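Long-range contacts in myosin-I heavy chain (Dictyostelium discoideum, PDB 5EJR), which moves along actin as an ATP-driven motor and takes part in the early steps of phagocytosis and adhesion, this chain being its C-terminal MyTH4-FERM tail: residues A[58-63]-A[100-105]; A[65-70]-A[91-96]; A[110-115]-A[129-134]. One frame throughout, in Å; residues are numbered along the deposited sequence.

Contact 1: residues A[58-63]-A[100-105]; sequences AKLSKK and NHELRD
Lys63 reaches across from the helix 58-75 to the side-chain amide of Asn100, and its NZ gives a 2.8 Å hydrogen bond to Asn100 OD1. The lysine can do this because its CG stands anti to its carbonyl carbon (chi1 -68°) and the chain beyond is extended, carrying the ammonium the full length of the side chain. The two side chains cross at about a right angle, and NZ lies above the amide's carbonyl plane, 39° out of it. Asn100 is the first residue to leave helical geometry after helix 86-99; its ND2 bonds to Arg96 O, which helps fix the rotation of the amide.

The rest is apolar. The methyls of Leu103 divide between successive turns of helix 58-75: CD1 packs 3.9 Å from Leu60 CB and CD2 3.7 Å from Lys63 CB. Glu102 takes a chi1 of 45°, which lays its CG about 3.7 Å from both methyls of Leu60, before the chain bends at chi2.

Lys63 and Glu102 thus lend CB and CG to the leucines while their charged ends stay at the partly exposed edge of the MyTH4 domain, where a neutral amide oxygen accepts from the charged lysine, a charge-assisted hydrogen bond and not a salt bridge.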
loop_
_atom_site.group_PDB
_atom_site.type_symbol
_atom_site.label_atom_id
_atom_site.label_comp_id
_atom_site.label_asym_id
_atom_site.label_seq_id
_atom_site.Cartn_x
_atom_site.Cartn_y
_atom_site.Cartn_z
ATOM N N ALA A 58 19.134 -6.725 29.659
ATOM C CA ALA A 58 18.680 -8.099 29.400
ATOM C C ALA A 58 17.353 -8.212 28.645
ATOM O O ALA A 58 17.087 -9.257 28.038
ATOM C CB ALA A 58 18.618 -8.884 30.696
ATOM N N LYS A 59 16.513 -7.160 28.700
ATOM C CA LYS A 59 15.231 -7.099 27.981
ATOM C C LYS A 59 15.548 -7.013 26.458
ATOM O O LYS A 59 14.966 -7.748 25.655
ATOM C CB LYS A 59 14.449 -5.848 28.424
ATOM C CG LYS A 59 12.990 -5.836 28.022
ATOM C CD LYS A 59 12.364 -4.519 28.420
ATOM C CE LYS A 59 10.873 -4.649 28.534
ATOM N NZ LYS A 59 10.245 -3.400 29.039
ATOM N N LEU A 60 16.505 -6.131 26.104
ATOM C CA LEU A 60 16.977 -5.889 24.737
ATOM C C LEU A 60 17.779 -7.062 24.182
ATOM O O LEU A 60 17.647 -7.378 22.992
ATOM C CB LEU A 60 17.800 -4.587 24.670
ATOM C CG LEU A 60 17.040 -3.299 25.001
ATOM C CD1 LEU A 60 17.988 -2.148 25.229
ATOM C CD2 LEU A 60 15.979 -2.975 23.956
ATOM N N SER A 61 18.594 -7.717 25.045
ATOM C CA SER A 61 19.419 -8.871 24.669
ATOM C C SER A 61 18.559 -10.067 24.278
ATOM O O SER A 61 18.936 -10.808 23.374
ATOM C CB SER A 61 20.362 -9.271 25.803
ATOM O OG SER A 61 20.897 -8.141 26.474
ATOM N N LYS A 62 17.410 -10.258 24.963
ATOM C CA LYS A 62 16.480 -11.359 24.687
ATOM C C LYS A 62 15.891 -11.229 23.281
ATOM O O LYS A 62 15.782 -12.232 22.579
ATOM C CB LYS A 62 15.376 -11.430 25.752
ATOM C CG LYS A 62 14.581 -12.741 25.738
ATOM C CD LYS A 62 13.410 -12.697 26.715
ATOM C CE LYS A 62 12.474 -13.874 26.569
ATOM N NZ LYS A 62 13.029 -15.115 27.175
ATOM N N LYS A 63 15.549 -9.989 22.869
ATOM C CA LYS A 63 15.003 -9.674 21.541
ATOM C C LYS A 63 16.105 -9.827 20.470
ATOM O O LYS A 63 15.814 -10.214 19.337
ATOM C CB LYS A 63 14.445 -8.241 21.504
ATOM C CG LYS A 63 13.206 -8.006 22.359
ATOM C CD LYS A 63 12.811 -6.540 22.338
ATOM C CE LYS A 63 11.729 -6.235 23.341
ATOM N NZ LYS A 63 11.005 -4.983 22.996
ATOM N N ASN A 100 12.083 -1.074 17.986
ATOM C CA ASN A 100 13.086 -1.150 19.051
ATOM C C ASN A 100 14.324 -0.421 18.566
ATOM O O ASN A 100 15.257 -1.000 18.008
ATOM C CB ASN A 100 13.354 -2.581 19.491
ATOM C CG ASN A 100 12.106 -3.288 19.930
ATOM O OD1 ASN A 100 11.632 -3.111 21.059
ATOM N ND2 ASN A 100 11.529 -4.074 19.028
ATOM N N HIS A 101 14.250 0.887 18.691
ATOM C CA HIS A 101 15.218 1.894 18.295
ATOM C C HIS A 101 16.665 1.642 18.793
ATOM O O HIS A 101 17.634 1.895 18.060
ATOM C CB HIS A 101 14.666 3.237 18.778
ATOM C CG HIS A 101 15.675 4.300 19.020
ATOM N ND1 HIS A 101 16.054 5.172 18.010
ATOM C CD2 HIS A 101 16.310 4.644 20.167
ATOM C CE1 HIS A 101 16.945 5.985 18.559
ATOM N NE2 HIS A 101 17.131 5.706 19.860
ATOM N N GLU A 102 16.803 1.171 20.043
ATOM C CA GLU A 102 18.087 0.918 20.709
ATOM C C GLU A 102 18.672 -0.454 20.325
ATOM O O GLU A 102 19.772 -0.813 20.748
ATOM C CB GLU A 102 17.973 1.135 22.247
ATOM C CG GLU A 102 16.746 0.532 22.937
ATOM C CD GLU A 102 15.376 1.066 22.551
ATOM O OE1 GLU A 102 14.554 0.275 22.028
ATOM O OE2 GLU A 102 15.149 2.288 22.704
ATOM N N LEU A 103 17.971 -1.175 19.450
ATOM C CA LEU A 103 18.395 -2.480 18.940
ATOM C C LEU A 103 18.975 -2.371 17.511
ATOM O O LEU A 103 19.395 -3.382 16.949
ATOM C CB LEU A 103 17.173 -3.402 18.952
ATOM C CG LEU A 103 17.333 -4.816 19.475
ATOM C CD1 LEU A 103 18.014 -4.845 20.830
ATOM C CD2 LEU A 103 15.993 -5.484 19.573
ATOM N N ARG A 104 19.025 -1.147 16.947
ATOM C CA ARG A 104 19.439 -0.883 15.563
ATOM C C ARG A 104 20.899 -1.214 15.271
ATOM O O ARG A 104 21.141 -1.966 14.323
ATOM C CB ARG A 104 19.093 0.544 15.143
ATOM C CG ARG A 104 17.594 0.674 14.912
ATOM C CD ARG A 104 17.153 2.108 14.808
ATOM N NE ARG A 104 15.695 2.204 14.749
ATOM C CZ ARG A 104 15.044 3.334 14.526
ATOM N NH1 ARG A 104 15.709 4.462 14.348
ATOM N NH2 ARG A 104 13.722 3.345 14.481
ATOM N N ASP A 105 21.854 -0.700 16.086
ATOM C CA ASP A 105 23.294 -1.002 15.951
ATOM C C ASP A 105 23.545 -2.507 16.024
ATOM O O ASP A 105 24.333 -3.039 15.236
ATOM C CB ASP A 105 24.112 -0.294 17.037
ATOM C CG ASP A 105 24.202 1.200 16.861
ATOM O OD1 ASP A 105 23.849 1.694 15.768
ATOM O OD2 ASP A 105 24.625 1.877 17.812
#

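Contact 2: residues A[65-70]-A[91-96]; sequences IKNFSE and QSIISR
Arg96 grips Glu70 end-on with two nitrogens, NH1 and NH2, both directed at the single oxygen Glu70 OE1 at 2.8 Å. That oxygen lies in the guanidinium plane, yet the arginine comes to it from above the carboxylate plane, the two planes being 56° apart. Ser92 OG donates a third bond to Glu70 OE1, 2.8 Å long, on the syn side but well out of the carboxylate plane. Three donors on one oxygen would be expected to stabilise the charged form of the glutamate.

Arg96 NH1 has a second acceptor, Asn67 OD1, also at 2.8 Å. The bend of the arginine at chi3 (-62°) lays the guanidinium over the Asn67 backbone, with Asn67 N over one face. A leucine in place of Arg96 would probably leave the Glu70 carboxylate without its countercharge and Asn67 OD1 without this donor.

Both helices belong to the helical bundle of the MyTH4 domain; the segments 65-70 and 91-96 run roughly antiparallel, their axes 9.9 Å apart and 147° between directions. Asn67 suits the seam because its amide serves both neighbours: OD1 takes the arginine, and ND2 bonds to Gln110 OE1 of helix 104-113.

Deeper in, Ile93 supplies the apolar contact, its CG1 lying 3.7 Å from Glu70 CB, while its CG2 lies against the polar Asn67 OD1 at 3.6 Å. On the outer side Lys66 crosses the arginine at a slant, Lys66 CD 3.7 Å from Arg96 NH2; the two like charges lie near each other, not in contact.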
loop_
_atom_site.group_PDB
_atom_site.type_symbol
_atom_site.label_atom_id
_atom_site.label_comp_id
_atom_site.label_asym_id
_atom_site.label_seq_id
_atom_site.Cartn_x
_atom_site.Cartn_y
_atom_site.Cartn_z
ATOM N N ILE A 65 18.581 -11.989 20.592
ATOM C CA ILE A 65 18.759 -13.434 20.425
ATOM C C ILE A 65 17.764 -13.946 19.398
ATOM O O ILE A 65 18.185 -14.646 18.468
ATOM C CB ILE A 65 18.689 -14.224 21.771
ATOM C CG1 ILE A 65 19.892 -13.888 22.668
ATOM C CG2 ILE A 65 18.587 -15.751 21.529
ATOM C CD1 ILE A 65 19.624 -14.028 24.184
ATOM N N LYS A 66 16.456 -13.608 19.555
ATOM C CA LYS A 66 15.407 -14.019 18.600
ATOM C C LYS A 66 15.719 -13.452 17.206
ATOM O O LYS A 66 15.518 -14.155 16.211
ATOM C CB LYS A 66 14.012 -13.542 19.046
ATOM C CG LYS A 66 12.854 -14.154 18.253
ATOM C CD LYS A 66 11.532 -13.488 18.592
ATOM C CE LYS A 66 10.343 -14.217 18.014
ATOM N NZ LYS A 66 9.068 -13.519 18.332
ATOM N N ASN A 67 16.194 -12.186 17.154
ATOM C CA ASN A 67 16.555 -11.488 15.918
ATOM C C ASN A 67 17.674 -12.209 15.177
ATOM O O ASN A 67 17.611 -12.328 13.946
ATOM C CB ASN A 67 17.002 -10.073 16.215
ATOM C CG ASN A 67 17.165 -9.254 14.959
ATOM O OD1 ASN A 67 16.207 -8.732 14.395
ATOM N ND2 ASN A 67 18.366 -9.182 14.462
ATOM N N PHE A 68 18.705 -12.690 15.931
ATOM C CA PHE A 68 19.830 -13.405 15.346
ATOM C C PHE A 68 19.380 -14.634 14.607
ATOM O O PHE A 68 19.751 -14.795 13.445
ATOM C CB PHE A 68 20.908 -13.742 16.382
ATOM C CG PHE A 68 22.208 -14.137 15.725
ATOM C CD1 PHE A 68 23.101 -13.172 15.281
ATOM C CD2 PHE A 68 22.530 -15.473 15.534
ATOM C CE1 PHE A 68 24.299 -13.536 14.669
ATOM C CE2 PHE A 68 23.719 -15.836 14.907
ATOM C CZ PHE A 68 24.598 -14.867 14.490
ATOM N N SER A 69 18.532 -15.462 15.243
ATOM C CA SER A 69 17.995 -16.667 14.608
ATOM C C SER A 69 17.172 -16.329 13.348
ATOM O O SER A 69 17.169 -17.118 12.410
ATOM C CB SER A 69 17.196 -17.515 15.597
ATOM O OG SER A 69 15.969 -16.923 15.984
ATOM N N GLU A 70 16.527 -15.135 13.312
ATOM C CA GLU A 70 15.752 -14.678 12.156
ATOM C C GLU A 70 16.684 -14.285 11.002
ATOM O O GLU A 70 16.405 -14.635 9.850
ATOM C CB GLU A 70 14.779 -13.553 12.542
ATOM C CG GLU A 70 13.633 -14.076 13.395
ATOM C CD GLU A 70 12.553 -13.105 13.824
ATOM O OE1 GLU A 70 12.693 -11.886 13.575
ATOM O OE2 GLU A 70 11.571 -13.571 14.443
ATOM N N GLN A 91 10.717 -9.054 7.129
ATOM C CA GLN A 91 9.739 -8.056 7.593
ATOM C C GLN A 91 9.749 -7.973 9.139
ATOM O O GLN A 91 9.729 -6.873 9.685
ATOM C CB GLN A 91 8.338 -8.386 7.080
ATOM C CG GLN A 91 8.097 -7.847 5.673
ATOM C CD GLN A 91 7.008 -8.608 4.974
ATOM O OE1 GLN A 91 6.001 -9.004 5.566
ATOM N NE2 GLN A 91 7.202 -8.862 3.700
ATOM N N SER A 92 9.870 -9.140 9.823
ATOM C CA SER A 92 9.977 -9.258 11.287
ATOM C C SER A 92 11.216 -8.516 11.798
ATOM O O SER A 92 11.098 -7.702 12.716
ATOM C CB SER A 92 10.023 -10.726 11.703
ATOM O OG SER A 92 10.132 -10.853 13.110
ATOM N N ILE A 93 12.393 -8.741 11.141
ATOM C CA ILE A 93 13.673 -8.118 11.476
ATOM C C ILE A 93 13.599 -6.619 11.356
ATOM O O ILE A 93 14.052 -5.922 12.260
ATOM C CB ILE A 93 14.854 -8.701 10.637
ATOM C CG1 ILE A 93 15.020 -10.220 10.869
ATOM C CG2 ILE A 93 16.183 -7.954 10.914
ATOM C CD1 ILE A 93 15.852 -10.947 9.812
ATOM N N ILE A 94 13.060 -6.114 10.235
ATOM C CA ILE A 94 12.992 -4.671 10.036
ATOM C C ILE A 94 11.962 -4.065 10.997
ATOM O O ILE A 94 12.234 -3.002 11.560
ATOM C CB ILE A 94 12.820 -4.289 8.539
ATOM C CG1 ILE A 94 14.208 -4.340 7.830
ATOM C CG2 ILE A 94 12.180 -2.907 8.351
ATOM C CD1 ILE A 94 14.144 -4.856 6.500
ATOM N N SER A 95 10.855 -4.781 11.263
ATOM C CA SER A 95 9.831 -4.318 12.218
ATOM C C SER A 95 10.481 -4.159 13.603
ATOM O O SER A 95 10.351 -3.097 14.227
ATOM C CB SER A 95 8.657 -5.291 12.275
ATOM O OG SER A 95 7.802 -5.001 13.371
ATOM N N ARG A 96 11.273 -5.184 14.031
ATOM C CA ARG A 96 11.997 -5.139 15.306
ATOM C C ARG A 96 12.914 -3.913 15.355
ATOM O O ARG A 96 12.925 -3.207 16.358
ATOM C CB ARG A 96 12.765 -6.453 15.540
ATOM C CG ARG A 96 13.444 -6.576 16.916
ATOM C CD ARG A 96 14.091 -7.928 17.126
ATOM N NE ARG A 96 13.138 -9.044 17.088
ATOM C CZ ARG A 96 12.965 -9.859 16.050
ATOM N NH1 ARG A 96 13.671 -9.686 14.934
ATOM N NH2 ARG A 96 12.075 -10.839 16.109
#

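Contact 3: residues A[110-115]-A[129-134]; sequences QAYRQT and ELIYFL
Ile131 sets its CG1 anti to its own carbonyl carbon (chi1 -69°), and an extended chi2 of 163° then carries CD1 out toward helix 104-113, where it comes 4.0 Å from Tyr112 CA. Leu130 takes a different rotamer, its CG lying anti to the backbone N (chi1 169°), which brings CD2 to within 3.8 Å of Ala111 CB. The alanine methyl therefore meets two branched side chains: Leu130 CD2 and, at 3.9 Å, Ile131 CG1. Leu134 CD1 adds a more distant touch to the same methyl.

This is buried helix-to-helix packing within the all-helical MyTH4 domain, joining helix 104-113 to helix 121-137. A small residue suits position 111, where the backbones draw near: the CA atoms of Ala111 and Ile131 are 6.6 Å apart, and a single methyl is already enough to touch both Leu130 and Ile131. Leu130 also extends the core to helix 86-99 by touching Ile90 and Ile93.

Beyond Ala111, Ile131 CD1 lies at the edge of the Tyr112 ring, near its plane, while the hydroxyl of that tyrosine bonds to Gln151 NE2. Thr115 gives its CG2 to the apolar side, loosely facing Ile131 CD1 at 4.4 Å. Its hydroxyl turns back along the chain instead, OG1 donating to Tyr112 O in the carbonyl plane, on a lone pair, at 2.7 Å; the same oxygen also accepts from the backbone N of Thr115.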
loop_
_atom_site.group_PDB
_atom_site.type_symbol
_atom_site.label_atom_id
_atom_site.label_comp_id
_atom_site.label_asym_id
_atom_site.label_seq_id
_atom_site.Cartn_x
_atom_site.Cartn_y
_atom_site.Cartn_z
ATOM N N GLN A 110 24.951 -7.794 13.802
ATOM C CA GLN A 110 24.626 -9.224 13.605
ATOM C C GLN A 110 24.616 -9.596 12.132
ATOM O O GLN A 110 25.023 -10.708 11.785
ATOM C CB GLN A 110 23.256 -9.604 14.182
ATOM C CG GLN A 110 23.161 -9.665 15.699
ATOM C CD GLN A 110 21.780 -10.094 16.168
ATOM O OE1 GLN A 110 20.839 -10.287 15.385
ATOM N NE2 GLN A 110 21.643 -10.310 17.466
ATOM N N ALA A 111 24.072 -8.691 11.271
ATOM C CA ALA A 111 23.953 -8.945 9.838
ATOM C C ALA A 111 25.351 -8.974 9.242
ATOM O O ALA A 111 25.679 -9.928 8.533
ATOM C CB ALA A 111 23.096 -7.868 9.171
ATOM N N TYR A 112 26.176 -7.962 9.570
ATOM C CA TYR A 112 27.543 -7.843 9.081
ATOM C C TYR A 112 28.434 -9.022 9.509
ATOM O O TYR A 112 29.093 -9.626 8.659
ATOM C CB TYR A 112 28.191 -6.497 9.457
ATOM C CG TYR A 112 29.603 -6.424 8.922
ATOM C CD1 TYR A 112 29.844 -6.175 7.572
ATOM C CD2 TYR A 112 30.692 -6.762 9.726
ATOM C CE1 TYR A 112 31.138 -6.204 7.049
ATOM C CE2 TYR A 112 31.990 -6.792 9.214
ATOM C CZ TYR A 112 32.205 -6.516 7.876
ATOM O OH TYR A 112 33.479 -6.546 7.377
ATOM N N ARG A 113 28.449 -9.345 10.814
ATOM C CA ARG A 113 29.216 -10.473 11.374
ATOM C C ARG A 113 28.942 -11.743 10.560
ATOM O O ARG A 113 29.869 -12.479 10.230
ATOM C CB ARG A 113 28.838 -10.690 12.854
ATOM C CG ARG A 113 29.120 -12.090 13.399
ATOM C CD ARG A 113 28.157 -12.449 14.504
ATOM N NE ARG A 113 28.176 -13.869 14.828
ATOM C CZ ARG A 113 28.864 -14.396 15.836
ATOM N NH1 ARG A 113 29.636 -13.628 16.594
ATOM N NH2 ARG A 113 28.793 -15.694 16.089
ATOM N N GLN A 114 27.676 -11.975 10.199
ATOM C CA GLN A 114 27.327 -13.186 9.474
ATOM C C GLN A 114 27.780 -13.181 7.993
ATOM O O GLN A 114 27.796 -14.239 7.368
ATOM C CB GLN A 114 25.847 -13.495 9.649
ATOM C CG GLN A 114 25.499 -13.969 11.073
ATOM C CD GLN A 114 26.087 -15.325 11.418
ATOM O OE1 GLN A 114 27.191 -15.444 11.962
ATOM N NE2 GLN A 114 25.368 -16.376 11.087
ATOM N N THR A 115 28.243 -12.031 7.475
ATOM C CA THR A 115 28.774 -11.921 6.100
ATOM C C THR A 115 30.306 -12.111 6.079
ATOM O O THR A 115 30.871 -12.376 5.021
ATOM C CB THR A 115 28.443 -10.554 5.458
ATOM O OG1 THR A 115 29.285 -9.541 6.001
ATOM C CG2 THR A 115 26.981 -10.167 5.577
ATOM N N GLU A 129 22.231 -8.306 1.442
ATOM C CA GLU A 129 20.875 -7.923 0.979
ATOM C C GLU A 129 20.076 -7.370 2.173
ATOM O O GLU A 129 19.359 -6.365 2.043
ATOM C CB GLU A 129 20.137 -9.136 0.392
ATOM C CG GLU A 129 20.629 -9.538 -0.990
ATOM C CD GLU A 129 19.980 -10.778 -1.569
ATOM O OE1 GLU A 129 19.581 -11.665 -0.782
ATOM O OE2 GLU A 129 19.898 -10.876 -2.813
ATOM N N LEU A 130 20.256 -8.002 3.351
ATOM C CA LEU A 130 19.636 -7.572 4.606
ATOM C C LEU A 130 20.173 -6.202 4.996
ATOM O O LEU A 130 19.383 -5.348 5.365
ATOM C CB LEU A 130 19.854 -8.622 5.722
ATOM C CG LEU A 130 19.489 -8.236 7.182
ATOM C CD1 LEU A 130 18.025 -7.837 7.320
ATOM C CD2 LEU A 130 19.768 -9.381 8.107
ATOM N N ILE A 131 21.487 -5.955 4.836
ATOM C CA ILE A 131 22.081 -4.647 5.157
ATOM C C ILE A 131 21.458 -3.563 4.266
ATOM O O ILE A 131 21.157 -2.457 4.740
ATOM C CB ILE A 131 23.628 -4.684 5.070
ATOM C CG1 ILE A 131 24.206 -5.552 6.220
ATOM C CG2 ILE A 131 24.216 -3.279 5.089
ATOM C CD1 ILE A 131 25.677 -6.016 6.049
ATOM N N TYR A 132 21.243 -3.894 2.980
ATOM C CA TYR A 132 20.597 -2.971 2.043
ATOM C C TYR A 132 19.196 -2.583 2.544
ATOM O O TYR A 132 18.866 -1.395 2.574
ATOM C CB TYR A 132 20.499 -3.599 0.642
ATOM C CG TYR A 132 19.531 -2.856 -0.252
ATOM C CD1 TYR A 132 19.893 -1.656 -0.856
ATOM C CD2 TYR A 132 18.233 -3.324 -0.450
ATOM C CE1 TYR A 132 18.994 -0.941 -1.645
ATOM C CE2 TYR A 132 17.320 -2.611 -1.232
ATOM C CZ TYR A 132 17.711 -1.428 -1.839
ATOM O OH TYR A 132 16.835 -0.727 -2.636
ATOM N N PHE A 133 18.379 -3.596 2.904
ATOM C CA PHE A 133 16.999 -3.429 3.371
ATOM C C PHE A 133 16.923 -2.748 4.732
ATOM O O PHE A 133 15.941 -2.057 5.008
ATOM C CB PHE A 133 16.221 -4.750 3.325
ATOM C CG PHE A 133 15.877 -5.219 1.925
ATOM C CD1 PHE A 133 15.138 -4.415 1.065
ATOM C CD2 PHE A 133 16.253 -6.484 1.485
ATOM C CE1 PHE A 133 14.820 -4.852 -0.232
ATOM C CE2 PHE A 133 15.938 -6.921 0.188
ATOM C CZ PHE A 133 15.226 -6.101 -0.665
ATOM N N LEU A 134 17.996 -2.837 5.550
ATOM C CA LEU A 134 18.038 -2.095 6.804
ATOM C C LEU A 134 18.353 -0.648 6.453
ATOM O O LEU A 134 17.697 0.265 6.970
ATOM C CB LEU A 134 19.138 -2.608 7.770
ATOM C CG LEU A 134 19.035 -4.023 8.320
ATOM C CD1 LEU A 134 20.340 -4.424 8.997
ATOM C CD2 LEU A 134 17.895 -4.156 9.308
#

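From the N terminus, helix 58-75 comes first and serves two contacts: its opening turns enter contact 1 and its middle enters contact 2. Contact 2 closes the shorter of these two loops when the chain returns along helix 86-99; contact 1 closes just afterwards, at the turn into helix 104-113, and so encloses contact 2. Their centres are about 10 Å apart, and Arg96 CG packs on Leu103 CD2 between them. Contact 3 follows in series, joining helix 104-113 to helix 121-137. It meets contact 2 where Phe68 packs on Gln114 and Ile94 on Phe133, tying four successive helices of the MyTH4 domain together.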